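Local coordinates for protein fructosamine deglycase FrlB (Bacillus subtilis, PDB 3EUA) that catalyses the conversion of fructosamine 6-phosphates to glucose 6-phosphate and a free amino acid, at residues D26-V31 / K52-D57. Residues are numbered along the deposited sequence; the frame is centred on the assembly and turned at random.
Sequences DHVFFV and KSINSD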
ATOM      1  N   ASP A  26       2.342 -16.551  15.736  1.00 22.90           N
ATOM      2  CA  ASP A  26       1.302 -16.692  14.728  1.00 22.48           C
ATOM      3  C   ASP A  26       1.144 -15.456  13.844  1.00 21.33           C
ATOM      4  O   ASP A  26       0.290 -15.451  12.954  1.00 20.95           O
ATOM      5  CB  ASP A  26      -0.047 -17.063  15.368  1.00 23.10           C
ATOM      6  CG  ASP A  26      -0.639 -15.975  16.272  1.00 25.01           C
ATOM      7  OD1 ASP A  26      -0.222 -14.812  16.266  1.00 27.54           O
ATOM      8  OD2 ASP A  26      -1.585 -16.314  17.017  1.00 29.46           O
ATOM      9  N   HIS A  27       1.947 -14.418  14.084  1.00 20.52           N
ATOM     10  CA  HIS A  27       1.802 -13.159  13.349  1.00 20.19           C
ATOM     11  C   HIS A  27       3.144 -12.459  13.254  1.00 19.76           C
ATOM     12  O   HIS A  27       3.832 -12.335  14.252  1.00 18.43           O
ATOM     13  CB  HIS A  27       0.822 -12.226  14.128  1.00 20.35           C
ATOM     14  CG  HIS A  27       0.047 -11.239  13.289  1.00 21.68           C
ATOM     15  ND1 HIS A  27      -1.326 -11.106  13.387  1.00 21.41           N
ATOM     16  CD2 HIS A  27       0.442 -10.339  12.354  1.00 21.79           C
ATOM     17  CE1 HIS A  27      -1.735 -10.160  12.558  1.00 24.45           C
ATOM     18  NE2 HIS A  27      -0.684  -9.682  11.915  1.00 22.96           N
ATOM     19  N   VAL A  28       3.509 -12.001  12.048  1.00 19.70           N
ATOM     20  CA  VAL A  28       4.705 -11.199  11.853  1.00 19.06           C
ATOM     21  C   VAL A  28       4.264  -9.768  11.454  1.00 19.12           C
ATOM     22  O   VAL A  28       3.344  -9.612  10.648  1.00 19.22           O
ATOM     23  CB  VAL A  28       5.640 -11.767  10.765  1.00 19.78           C
ATOM     24  CG1 VAL A  28       6.845 -10.863  10.634  1.00 18.53           C
ATOM     25  CG2 VAL A  28       6.122 -13.154  11.141  1.00 22.95           C
ATOM     26  N   PHE A  29       4.856  -8.737  12.067  1.00 18.91           N
ATOM     27  CA  PHE A  29       4.591  -7.339  11.724  1.00 18.33           C
ATOM     28  C   PHE A  29       5.880  -6.715  11.224  1.00 18.13           C
ATOM     29  O   PHE A  29       6.862  -6.795  11.903  1.00 18.66           O
ATOM     30  CB  PHE A  29       4.068  -6.534  12.935  1.00 18.34           C
ATOM     31  CG  PHE A  29       2.696  -6.948  13.404  1.00 17.38           C
ATOM     32  CD1 PHE A  29       1.555  -6.390  12.857  1.00 18.13           C
ATOM     33  CD2 PHE A  29       2.537  -7.911  14.378  1.00 18.97           C
ATOM     34  CE1 PHE A  29       0.272  -6.799  13.259  1.00 16.73           C
ATOM     35  CE2 PHE A  29       1.260  -8.295  14.795  1.00 18.75           C
ATOM     36  CZ  PHE A  29       0.135  -7.723  14.250  1.00 18.78           C
ATOM     37  N   PHE A  30       5.871  -6.166  10.006  1.00 18.38           N
ATOM     38  CA  PHE A  30       6.998  -5.455   9.408  1.00 17.84           C
ATOM     39  C   PHE A  30       6.769  -3.960   9.664  1.00 18.22           C
ATOM     40  O   PHE A  30       5.884  -3.357   9.075  1.00 18.23           O
ATOM     41  CB  PHE A  30       7.046  -5.734   7.928  1.00 19.06           C
ATOM     42  CG  PHE A  30       7.319  -7.162   7.614  1.00 18.08           C
ATOM     43  CD1 PHE A  30       8.622  -7.678   7.765  1.00 19.60           C
ATOM     44  CD2 PHE A  30       6.300  -7.995   7.161  1.00 19.18           C
ATOM     45  CE1 PHE A  30       8.889  -9.009   7.442  1.00 19.68           C
ATOM     46  CE2 PHE A  30       6.541  -9.308   6.872  1.00 18.75           C
ATOM     47  CZ  PHE A  30       7.852  -9.815   7.003  1.00 19.72           C
ATOM     48  N   VAL A  31       7.554  -3.376  10.550  1.00 17.68           N
ATOM     49  CA  VAL A  31       7.323  -1.991  10.982  1.00 17.73           C
ATOM     50  C   VAL A  31       8.526  -1.079  10.853  1.00 17.86           C
ATOM     51  O   VAL A  31       9.578  -1.289  11.478  1.00 18.42           O
ATOM     52  CB  VAL A  31       6.847  -1.991  12.467  1.00 17.29           C
ATOM     53  CG1 VAL A  31       6.433  -0.612  12.910  1.00 17.82           C
ATOM     54  CG2 VAL A  31       5.672  -2.962  12.676  1.00 15.59           C
ATOM     55  N   LYS A  52       2.595 -20.925   5.768  1.00 24.12           N
ATOM     56  CA  LYS A  52       1.328 -21.594   5.857  1.00 24.83           C
ATOM     57  C   LYS A  52       0.630 -21.259   7.179  1.00 25.10           C
ATOM     58  O   LYS A  52      -0.590 -21.258   7.230  1.00 25.52           O
ATOM     59  CB  LYS A  52       1.553 -23.112   5.722  1.00 25.33           C
ATOM     60  N   SER A  53       1.388 -20.878   8.209  1.00 25.10           N
ATOM     61  CA  SER A  53       0.820 -20.653   9.531  1.00 25.33           C
ATOM     62  C   SER A  53       1.015 -19.289  10.186  1.00 24.87           C
ATOM     63  O   SER A  53       0.555 -19.098  11.315  1.00 24.64           O
ATOM     64  CB  SER A  53       1.472 -21.676  10.471  1.00 25.59           C
ATOM     65  OG  SER A  53       2.868 -21.390  10.614  1.00 26.30           O
ATOM     66  N   ILE A  54       1.697 -18.355   9.524  1.00 23.79           N
ATOM     67  CA  ILE A  54       1.970 -17.065  10.143  1.00 23.41           C
ATOM     68  C   ILE A  54       1.380 -15.931   9.311  1.00 23.43           C
ATOM     69  O   ILE A  54       1.662 -15.807   8.131  1.00 23.63           O
ATOM     70  CB  ILE A  54       3.486 -16.835  10.337  1.00 23.56           C
ATOM     71  CG1 ILE A  54       4.102 -17.957  11.209  1.00 24.38           C
ATOM     72  CG2 ILE A  54       3.701 -15.443  10.938  1.00 24.16           C
ATOM     73  CD1 ILE A  54       5.620 -18.122  11.131  1.00 23.23           C
ATOM     74  N   ASN A  55       0.525 -15.145   9.959  1.00 23.09           N
ATOM     75  CA  ASN A  55      -0.088 -13.947   9.402  1.00 23.21           C
ATOM     76  C   ASN A  55       0.978 -12.873   9.303  1.00 22.23           C
ATOM     77  O   ASN A  55       1.736 -12.699  10.244  1.00 22.60           O
ATOM     78  CB  ASN A  55      -1.207 -13.475  10.355  1.00 23.32           C
ATOM     79  CG  ASN A  55      -1.843 -12.152   9.954  1.00 26.05           C
ATOM     80  OD1 ASN A  55      -1.304 -11.371   9.144  1.00 27.69           O
ATOM     81  ND2 ASN A  55      -3.013 -11.881  10.538  1.00 29.90           N
ATOM     82  N   SER A  56       1.056 -12.178   8.173  1.00 21.68           N
ATOM     83  CA  SER A  56       2.014 -11.088   7.991  1.00 21.49           C
ATOM     84  C   SER A  56       1.287  -9.780   7.666  1.00 21.34           C
ATOM     85  O   SER A  56       0.325  -9.769   6.878  1.00 21.33           O
ATOM     86  CB  SER A  56       3.014 -11.390   6.859  1.00 22.07           C
ATOM     87  OG  SER A  56       2.344 -11.629   5.615  1.00 23.55           O
ATOM     88  N   ASP A  57       1.716  -8.690   8.304  1.00 21.15           N
ATOM     89  CA  ASP A  57       1.203  -7.359   8.026  1.00 20.93           C
ATOM     90  C   ASP A  57       2.393  -6.379   7.982  1.00 20.37           C
ATOM     91  O   ASP A  57       3.456  -6.638   8.540  1.00 20.78           O
ATOM     92  CB  ASP A  57       0.141  -6.906   9.031  1.00 21.05           C
ATOM     93  CG  ASP A  57      -1.221  -7.531   8.793  1.00 22.39           C
ATOM     94  OD1 ASP A  57      -1.825  -7.272   7.741  1.00 23.00           O
ATOM     95  OD2 ASP A  57      -1.735  -8.218   9.698  1.00 22.07           O
TER
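The imidazole of His27 lies between the side chains of Asn55 and Phe29. Asn55 runs alongside it and stacks its amide on one ring face, the planes 25° apart; Asn55 CB sits 3.8 Å from the ring centroid in a CH-pi contact. Phe29 CZ meets the opposite face near the rim. With CG anti to the backbone N (chi1 -152°), the His27 ring leans over the neighbouring strand. There His27 NE2 donates to the anti lone pair of Asp57 OD2 at 2.9 Å, near the ring plane though bent (144°). Replacing His27 with alanine would probably leave Asp57 OD2 without this donor and open a gap between Asn55 and Phe29. On the other sheet face, Val28 CG2 presses on Ile54 CG2 at 3.3 Å, a tight methyl contact, and the Phe30 ring turns its edge to Ser56 CB. The strands run parallel, joined by backbone hydrogen bonds such as Val28 N to Asn55 O and Phe30 N to Asp57 O (2.9 Å). Asp57 OD1 forms a salt bridge with Lys44 of the second subunit. Strand 27-32 lies between 55-60 and 76-82 in the parallel sheet of the first SIS domain, and helices 41-50 and 137-153 cover the Val28, Phe30 and Ile54 face.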